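Phage-related conserved hypothetical protein, BB2244 (Bordetella bronchiseptica, PDB 2BDV) is of unknown function but, as a member of the SOS response associated peptidase (SRAP) family, may act on damaged DNA. Local coordinates at residues W86-L96 and F129-R137; Q117-L127 and A199-G210. All blocks are in the same frame, centred on the assembly; numbering follows the deposited sequence.

Interaction 1: W86-L96 and F129-R137; sequences WKLMIGTGRIL and FAGLSAWRR
The guanidinium of Arg136 has the carbonyl oxygen of Thr92 over the centre of one face, with Thr92 O 3.4 Å from Arg136 CZ, while Met89 CG and Leu88 O lie at its edge near the plane. Its NH2 bonds to the hydroxyl of Thr92 (Arg136 NH2 to Thr92 OG1 3.0 Å), a bent contact 27° out of the guanidinium plane. The rotation of the group is steadied from within its own segment: Arg136 NH1 gives a straight, in-plane bond to Ser133 O (2.8 Å, 173° at the hydrogen), made possible by a fold in the chain at chi2 (-73°). The Trp86 indole is approached obliquely by Leu132, whose CD1 comes 3.9 Å from Trp86 CE3. The two segments pair as antiparallel strands in a mixed four-stranded sheet, in which 94-99 is an outermost strand. Ile95 and Gly131 form its hydrogen-bonded pair (Ile95 N to Gly131 O 2.9 Å), and Ser133 N continues the ladder by bonding to Gly93 O. Leu132 projects from the face it shares with Arg94. Its CD2 meets Met89 O and Ile90 CA, and Trp177 of helix 171-178 also packs on this leucine. Selenomethionine Met89 runs over the end of the strand, with SE 4.0 Å from Ala134 CB. Elsewhere in the loop, Arg94 NH1 bonds to Ile90 O in the carbonyl plane (2.7 Å), and Arg94 NE reaches Trp177 O, tying the loop to that helix. On the other face, Ile95 CG2 touches Ser133 CB at 4.0 Å.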
# COMPACT_ATOMS: atom_id res chain seq x y z
N TRP A 86 8.28 10.47 6.68
CA TRP A 86 6.96 10.07 7.14
C TRP A 86 6.46 10.84 8.36
O TRP A 86 5.26 10.94 8.57
CB TRP A 86 6.97 8.57 7.41
CG TRP A 86 7.65 7.81 6.30
CD1 TRP A 86 8.70 6.95 6.41
CD2 TRP A 86 7.36 7.91 4.90
NE1 TRP A 86 9.08 6.51 5.18
CE2 TRP A 86 8.28 7.08 4.23
CE3 TRP A 86 6.41 8.62 4.15
CZ2 TRP A 86 8.29 6.94 2.83
CZ3 TRP A 86 6.42 8.48 2.76
CH2 TRP A 86 7.36 7.64 2.12
N LYS A 87 7.37 11.41 9.15
CA LYS A 87 6.95 12.16 10.33
C LYS A 87 6.10 13.36 9.94
O LYS A 87 5.41 13.95 10.77
CB LYS A 87 8.17 12.65 11.12
CG LYS A 87 9.08 13.62 10.35
CD LYS A 87 10.33 13.98 11.15
CE LYS A 87 11.40 14.59 10.25
NZ LYS A 87 12.61 15.05 11.00
N LEU A 88 6.13 13.70 8.66
CA LEU A 88 5.37 14.83 8.13
C LEU A 88 3.98 14.44 7.63
O LEU A 88 3.16 15.31 7.32
CB LEU A 88 6.17 15.46 7.00
CG LEU A 88 7.62 15.83 7.32
CD1 LEU A 88 8.37 16.16 6.04
CD2 LEU A 88 7.67 17.00 8.30
N MSE A 89 3.72 13.14 7.54
CA MSE A 89 2.44 12.67 7.04
C MSE A 89 1.69 11.77 8.01
O MSE A 89 0.49 11.56 7.85
CB MSE A 89 2.66 11.92 5.73
CG MSE A 89 3.16 12.79 4.60
SE MSE A 89 3.94 11.73 3.17
CE MSE A 89 5.80 12.01 3.62
N ILE A 90 2.39 11.24 9.00
CA ILE A 90 1.78 10.35 9.97
C ILE A 90 0.61 11.02 10.69
O ILE A 90 -0.30 10.35 11.18
CB ILE A 90 2.81 9.87 11.00
CG1 ILE A 90 2.16 8.84 11.93
CG2 ILE A 90 3.40 11.05 11.77
CD1 ILE A 90 1.60 7.64 11.18
N GLY A 91 0.62 12.35 10.73
CA GLY A 91 -0.46 13.07 11.39
C GLY A 91 -1.64 13.40 10.50
O GLY A 91 -2.79 13.16 10.88
N THR A 92 -1.37 13.92 9.31
CA THR A 92 -2.42 14.36 8.39
C THR A 92 -2.48 13.70 7.00
O THR A 92 -3.32 14.06 6.18
CB THR A 92 -2.32 15.88 8.19
OG1 THR A 92 -1.09 16.19 7.52
CG2 THR A 92 -2.30 16.57 9.54
N GLY A 93 -1.59 12.76 6.72
CA GLY A 93 -1.61 12.12 5.42
C GLY A 93 -1.95 10.64 5.42
O GLY A 93 -1.67 9.94 4.45
N ARG A 94 -2.58 10.15 6.49
CA ARG A 94 -2.93 8.73 6.60
C ARG A 94 -4.05 8.29 5.66
O ARG A 94 -5.15 8.85 5.68
CB ARG A 94 -3.31 8.38 8.04
CG ARG A 94 -2.23 8.65 9.09
CD ARG A 94 -2.61 8.06 10.46
NE ARG A 94 -3.85 8.64 10.98
CZ ARG A 94 -3.91 9.67 11.81
NH1 ARG A 94 -2.79 10.26 12.23
NH2 ARG A 94 -5.08 10.13 12.20
N ILE A 95 -3.76 7.30 4.82
CA ILE A 95 -4.74 6.78 3.88
C ILE A 95 -4.69 5.25 3.86
O ILE A 95 -3.81 4.63 4.45
CB ILE A 95 -4.45 7.27 2.44
CG1 ILE A 95 -3.19 6.59 1.89
CG2 ILE A 95 -4.27 8.78 2.42
CD1 ILE A 95 -3.04 6.65 0.36
N LEU A 96 -5.64 4.66 3.16
CA LEU A 96 -5.70 3.23 3.01
C LEU A 96 -5.69 2.93 1.51
O LEU A 96 -6.27 3.68 0.72
CB LEU A 96 -6.97 2.66 3.64
CG LEU A 96 -7.06 2.87 5.16
CD1 LEU A 96 -8.49 2.75 5.64
CD2 LEU A 96 -6.15 1.85 5.84
N PHE A 129 -4.47 -1.89 3.02
CA PHE A 129 -3.08 -1.52 3.29
C PHE A 129 -3.01 -0.12 3.85
O PHE A 129 -3.66 0.79 3.35
CB PHE A 129 -2.18 -1.58 2.03
CG PHE A 129 -2.05 -2.96 1.42
CD1 PHE A 129 -2.38 -4.10 2.13
CD2 PHE A 129 -1.60 -3.10 0.10
CE1 PHE A 129 -2.29 -5.36 1.55
CE2 PHE A 129 -1.50 -4.35 -0.48
CZ PHE A 129 -1.85 -5.48 0.24
N ALA A 130 -2.22 0.05 4.91
CA ALA A 130 -2.03 1.35 5.53
C ALA A 130 -1.08 2.12 4.62
O ALA A 130 -0.12 1.55 4.09
CB ALA A 130 -1.42 1.18 6.91
N GLY A 131 -1.33 3.41 4.45
CA GLY A 131 -0.47 4.22 3.60
C GLY A 131 -0.34 5.66 4.04
O GLY A 131 -1.11 6.14 4.87
N LEU A 132 0.65 6.34 3.49
CA LEU A 132 0.91 7.74 3.81
C LEU A 132 1.04 8.52 2.51
O LEU A 132 1.82 8.16 1.62
CB LEU A 132 2.20 7.86 4.63
CG LEU A 132 2.23 7.22 6.03
CD1 LEU A 132 3.63 7.31 6.62
CD2 LEU A 132 1.21 7.92 6.93
N SER A 133 0.27 9.59 2.41
CA SER A 133 0.28 10.40 1.20
C SER A 133 0.58 11.87 1.50
O SER A 133 0.26 12.38 2.58
CB SER A 133 -1.08 10.28 0.50
OG SER A 133 -1.25 11.26 -0.51
N ALA A 134 1.22 12.53 0.55
CA ALA A 134 1.55 13.93 0.69
C ALA A 134 0.55 14.75 -0.12
O ALA A 134 0.71 15.96 -0.28
CB ALA A 134 2.96 14.19 0.20
N TRP A 135 -0.48 14.11 -0.64
CA TRP A 135 -1.45 14.89 -1.39
C TRP A 135 -2.41 15.56 -0.41
O TRP A 135 -2.67 15.02 0.67
CB TRP A 135 -2.23 14.02 -2.37
CG TRP A 135 -3.26 14.79 -3.12
CD1 TRP A 135 -3.08 15.51 -4.26
CD2 TRP A 135 -4.64 14.95 -2.76
NE1 TRP A 135 -4.27 16.10 -4.64
CE2 TRP A 135 -5.24 15.77 -3.74
CE3 TRP A 135 -5.43 14.46 -1.71
CZ2 TRP A 135 -6.59 16.12 -3.69
CZ3 TRP A 135 -6.77 14.81 -1.66
CH2 TRP A 135 -7.34 15.63 -2.65
N ARG A 136 -2.90 16.73 -0.77
CA ARG A 136 -3.84 17.48 0.05
C ARG A 136 -4.74 18.25 -0.92
O ARG A 136 -4.36 18.47 -2.07
CB ARG A 136 -3.11 18.45 0.98
CG ARG A 136 -2.17 17.80 1.97
CD ARG A 136 -2.88 17.08 3.11
NE ARG A 136 -1.90 16.57 4.07
CZ ARG A 136 -1.21 15.44 3.92
NH1 ARG A 136 -1.41 14.67 2.85
NH2 ARG A 136 -0.30 15.11 4.82
N ARG A 137 -5.92 18.66 -0.46
CA ARG A 137 -6.88 19.39 -1.30
C ARG A 137 -6.25 20.57 -2.05
O ARG A 137 -5.57 21.40 -1.46
CB ARG A 137 -8.05 19.89 -0.44
CG ARG A 137 -9.32 20.26 -1.23
CD ARG A 137 -9.28 21.68 -1.80
NE ARG A 137 -9.44 22.71 -0.77
CZ ARG A 137 -9.37 24.02 -0.99
NH1 ARG A 137 -9.53 24.87 0.02
NH2 ARG A 137 -9.12 24.49 -2.21

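Interaction 2: Q117-L127 and A199-G210; sequences QPYYIHGDAPL and AFSWYPVRQEVG
Strands 117-123 and 201-204 run antiparallel at 155°, with Tyr120-Tyr203 and His122-Ser201 as hydrogen-bonded pairs; the bond from His122 N to Ser201 O spans 3.0 Å. This adds 201-204 as an outermost strand of a four-stranded antiparallel sheet, next to 116-123. On one face, Pro204 CB sits over the Tyr119 ring in a CH-pi contact, 4.1 Å from the ring centroid, and Ile121 CG1 lies alongside Trp202 CB. The opposite face carries Tyr120 and Tyr203, side by side and pointing the same way, their ring planes at 62°; Tyr203 OH comes 3.2 Å from Tyr120 CD2. Tyr203 places its ring between its own backbone N and carbonyl carbon (chi1 54°), with Tyr120 CB over one face. Next along, the His122 imidazole has Ser201 O over one face and Tyr203 CE1 at its edge, while its ND1 bonds to Gly123 O (2.7 Å). Beyond the strand, Leu127 CD2 meets the edge of the Phe200 ring, which packs edge-to-face with Trp102. At the far end Pro118 packs closely on Val205 CG1, with Val209 a less well-defined neighbour. Pro118 O accepts from Val205 N (3.0 Å) and, from the opposite face of its plane, from Gln117 NE2 (2.8 Å). Because Gln117 NE2 also donates to Val205 O, one amide group bridges the two carbonyls and binds the chain as it leaves the edge strand.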
# COMPACT_ATOMS: atom_id res chain seq x y z
N GLN A 117 10.96 -15.85 -9.98
CA GLN A 117 9.62 -16.42 -10.08
C GLN A 117 8.61 -15.55 -9.32
O GLN A 117 8.62 -15.48 -8.10
CB GLN A 117 9.63 -17.84 -9.49
CG GLN A 117 8.25 -18.44 -9.24
CD GLN A 117 7.45 -18.61 -10.52
OE1 GLN A 117 7.82 -19.38 -11.41
NE2 GLN A 117 6.34 -17.88 -10.63
N PRO A 118 7.72 -14.87 -10.06
CA PRO A 118 6.72 -14.02 -9.41
C PRO A 118 5.63 -14.82 -8.68
O PRO A 118 5.15 -15.84 -9.18
CB PRO A 118 6.15 -13.20 -10.58
CG PRO A 118 6.28 -14.15 -11.74
CD PRO A 118 7.65 -14.76 -11.53
N TYR A 119 5.24 -14.36 -7.49
CA TYR A 119 4.20 -15.01 -6.70
C TYR A 119 3.07 -14.02 -6.42
O TYR A 119 3.30 -12.81 -6.34
CB TYR A 119 4.74 -15.52 -5.35
CG TYR A 119 5.52 -16.81 -5.43
CD1 TYR A 119 6.85 -16.82 -5.84
CD2 TYR A 119 4.91 -18.03 -5.14
CE1 TYR A 119 7.56 -18.01 -5.97
CE2 TYR A 119 5.61 -19.23 -5.27
CZ TYR A 119 6.93 -19.21 -5.69
OH TYR A 119 7.62 -20.40 -5.85
N TYR A 120 1.85 -14.52 -6.29
CA TYR A 120 0.71 -13.66 -5.97
C TYR A 120 0.26 -14.05 -4.56
O TYR A 120 0.02 -15.22 -4.29
CB TYR A 120 -0.45 -13.88 -6.97
CG TYR A 120 -1.70 -13.09 -6.62
CD1 TYR A 120 -1.66 -11.70 -6.57
CD2 TYR A 120 -2.90 -13.73 -6.32
CE1 TYR A 120 -2.79 -10.96 -6.24
CE2 TYR A 120 -4.04 -13.00 -5.98
CZ TYR A 120 -3.97 -11.61 -5.94
OH TYR A 120 -5.08 -10.86 -5.62
N ILE A 121 0.18 -13.07 -3.65
CA ILE A 121 -0.23 -13.29 -2.26
C ILE A 121 -1.58 -12.64 -2.00
O ILE A 121 -1.82 -11.52 -2.43
CB ILE A 121 0.77 -12.65 -1.22
CG1 ILE A 121 2.19 -13.16 -1.43
CG2 ILE A 121 0.38 -13.04 0.19
CD1 ILE A 121 2.92 -12.50 -2.55
N HIS A 122 -2.46 -13.33 -1.28
CA HIS A 122 -3.78 -12.75 -0.99
C HIS A 122 -4.42 -13.32 0.28
O HIS A 122 -3.88 -14.23 0.91
CB HIS A 122 -4.71 -12.99 -2.18
CG HIS A 122 -5.08 -14.43 -2.37
ND1 HIS A 122 -5.99 -15.08 -1.56
CD2 HIS A 122 -4.60 -15.37 -3.22
CE1 HIS A 122 -6.05 -16.35 -1.91
NE2 HIS A 122 -5.22 -16.55 -2.91
N GLY A 123 -5.57 -12.76 0.64
CA GLY A 123 -6.30 -13.21 1.81
C GLY A 123 -7.65 -13.76 1.37
O GLY A 123 -7.83 -14.11 0.21
N ASP A 124 -8.59 -13.84 2.31
CA ASP A 124 -9.92 -14.36 2.05
C ASP A 124 -10.88 -13.23 1.68
O ASP A 124 -12.06 -13.46 1.42
CB ASP A 124 -10.43 -15.10 3.28
CG ASP A 124 -9.59 -16.33 3.60
OD1 ASP A 124 -9.47 -16.69 4.79
OD2 ASP A 124 -9.04 -16.93 2.66
N ALA A 125 -10.37 -12.00 1.65
CA ALA A 125 -11.17 -10.83 1.31
C ALA A 125 -10.25 -9.66 1.03
O ALA A 125 -9.06 -9.72 1.32
CB ALA A 125 -12.12 -10.50 2.46
N PRO A 126 -10.79 -8.57 0.44
CA PRO A 126 -10.00 -7.37 0.12
C PRO A 126 -9.18 -6.90 1.32
O PRO A 126 -9.66 -6.89 2.45
CB PRO A 126 -11.07 -6.36 -0.28
CG PRO A 126 -12.08 -7.23 -0.96
CD PRO A 126 -12.18 -8.41 -0.02
N LEU A 127 -7.94 -6.51 1.06
CA LEU A 127 -7.04 -6.07 2.12
C LEU A 127 -7.02 -4.55 2.23
O LEU A 127 -7.22 -3.84 1.24
CB LEU A 127 -5.64 -6.59 1.83
CG LEU A 127 -5.59 -8.02 1.29
CD1 LEU A 127 -4.16 -8.32 0.88
CD2 LEU A 127 -6.08 -9.03 2.32
N ALA A 199 -2.90 -15.49 7.67
CA ALA A 199 -4.17 -15.07 7.07
C ALA A 199 -4.10 -15.00 5.54
O ALA A 199 -5.10 -14.74 4.88
CB ALA A 199 -4.59 -13.71 7.62
N PHE A 200 -2.91 -15.25 5.01
CA PHE A 200 -2.67 -15.20 3.57
C PHE A 200 -2.21 -16.53 2.97
O PHE A 200 -1.61 -17.36 3.65
CB PHE A 200 -1.59 -14.16 3.24
CG PHE A 200 -1.77 -12.84 3.92
CD1 PHE A 200 -1.06 -12.54 5.08
CD2 PHE A 200 -2.65 -11.90 3.41
CE1 PHE A 200 -1.23 -11.31 5.72
CE2 PHE A 200 -2.83 -10.68 4.04
CZ PHE A 200 -2.12 -10.38 5.20
N SER A 201 -2.50 -16.71 1.69
CA SER A 201 -2.08 -17.88 0.95
C SER A 201 -1.48 -17.29 -0.32
O SER A 201 -1.69 -16.11 -0.62
CB SER A 201 -3.27 -18.79 0.62
OG SER A 201 -4.22 -18.14 -0.21
N TRP A 202 -0.71 -18.07 -1.07
CA TRP A 202 -0.10 -17.55 -2.29
C TRP A 202 0.27 -18.65 -3.27
O TRP A 202 0.38 -19.81 -2.90
CB TRP A 202 1.15 -16.74 -1.95
CG TRP A 202 2.14 -17.49 -1.12
CD1 TRP A 202 3.09 -18.37 -1.55
CD2 TRP A 202 2.24 -17.46 0.31
NE1 TRP A 202 3.78 -18.88 -0.48
CE2 TRP A 202 3.28 -18.34 0.67
CE3 TRP A 202 1.56 -16.77 1.32
CZ2 TRP A 202 3.65 -18.56 2.01
CZ3 TRP A 202 1.92 -16.98 2.65
CH2 TRP A 202 2.96 -17.87 2.98
N TYR A 203 0.44 -18.27 -4.53
CA TYR A 203 0.81 -19.24 -5.55
C TYR A 203 1.70 -18.57 -6.61
O TYR A 203 1.71 -17.35 -6.75
CB TYR A 203 -0.44 -19.85 -6.21
CG TYR A 203 -1.42 -18.84 -6.77
CD1 TYR A 203 -2.48 -18.36 -6.00
CD2 TYR A 203 -1.27 -18.34 -8.06
CE1 TYR A 203 -3.37 -17.41 -6.50
CE2 TYR A 203 -2.14 -17.39 -8.57
CZ TYR A 203 -3.19 -16.92 -7.79
OH TYR A 203 -4.04 -15.97 -8.31
N PRO A 204 2.47 -19.38 -7.36
CA PRO A 204 3.33 -18.79 -8.38
C PRO A 204 2.50 -18.43 -9.60
O PRO A 204 1.70 -19.24 -10.07
CB PRO A 204 4.33 -19.91 -8.67
CG PRO A 204 3.48 -21.15 -8.51
CD PRO A 204 2.65 -20.84 -7.28
N VAL A 205 2.66 -17.21 -10.10
CA VAL A 205 1.92 -16.80 -11.28
C VAL A 205 2.67 -17.35 -12.48
O VAL A 205 3.89 -17.20 -12.58
CB VAL A 205 1.81 -15.25 -11.37
CG1 VAL A 205 3.15 -14.63 -11.21
CG2 VAL A 205 1.19 -14.86 -12.71
N ARG A 206 1.95 -17.99 -13.39
CA ARG A 206 2.55 -18.62 -14.55
C ARG A 206 2.55 -17.73 -15.79
O ARG A 206 3.29 -17.97 -16.74
CB ARG A 206 1.84 -19.95 -14.82
CG ARG A 206 1.62 -20.75 -13.52
CD ARG A 206 0.92 -22.08 -13.76
NE ARG A 206 0.37 -22.64 -12.53
CZ ARG A 206 -0.10 -23.88 -12.42
NH1 ARG A 206 -0.07 -24.70 -13.46
NH2 ARG A 206 -0.61 -24.31 -11.27
N GLN A 207 1.72 -16.69 -15.75
CA GLN A 207 1.62 -15.75 -16.86
C GLN A 207 2.76 -14.73 -16.72
O GLN A 207 3.61 -14.86 -15.83
CB GLN A 207 0.26 -15.03 -16.83
CG GLN A 207 0.15 -13.92 -15.79
CD GLN A 207 -1.28 -13.42 -15.58
OE1 GLN A 207 -1.51 -12.33 -15.06
NE2 GLN A 207 -2.25 -14.24 -15.98
N GLU A 208 2.79 -13.75 -17.61
CA GLU A 208 3.82 -12.71 -17.58
C GLU A 208 3.36 -11.50 -16.77
O GLU A 208 2.35 -10.88 -17.09
CB GLU A 208 4.16 -12.24 -19.00
CG GLU A 208 5.25 -13.03 -19.70
CD GLU A 208 4.90 -14.50 -19.85
OE1 GLU A 208 3.87 -14.82 -20.49
OE2 GLU A 208 5.67 -15.34 -19.32
N VAL A 209 4.10 -11.18 -15.71
CA VAL A 209 3.77 -10.04 -14.86
C VAL A 209 4.99 -9.17 -14.63
O VAL A 209 4.89 -8.04 -14.15
CB VAL A 209 3.22 -10.50 -13.50
CG1 VAL A 209 1.90 -11.22 -13.69
CG2 VAL A 209 4.23 -11.41 -12.82
N GLY A 210 6.16 -9.71 -14.97
CA GLY A 210 7.40 -8.99 -14.79
C GLY A 210 8.55 -9.89 -14.38
O GLY A 210 8.33 -10.99 -13.86
O HOH W 1 -7.46 -12.46 5.30

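The two interactions lie on opposite sides of the chain's centre, their centres about 26 Å apart, and illustrate how one stretch of chain can join separate sheets. Segment 117-127 of interaction 2 ends on strand 126-133, which also supplies segment 129-137 of interaction 1; the corner near 124-125 carries the chain from the antiparallel sheet into the mixed one. In sequence the segments alternate: 86-96, 117-127, 129-137, 199-210. In interaction 1 the segments are 32 residues apart, 21 of them strand, whereas interaction 2 brings back the C-terminal part of the chain after both helices 171-178 and 184-191. Each contact pairs an edge strand within its own sheet, and the turn at 124-125 links the two sheets.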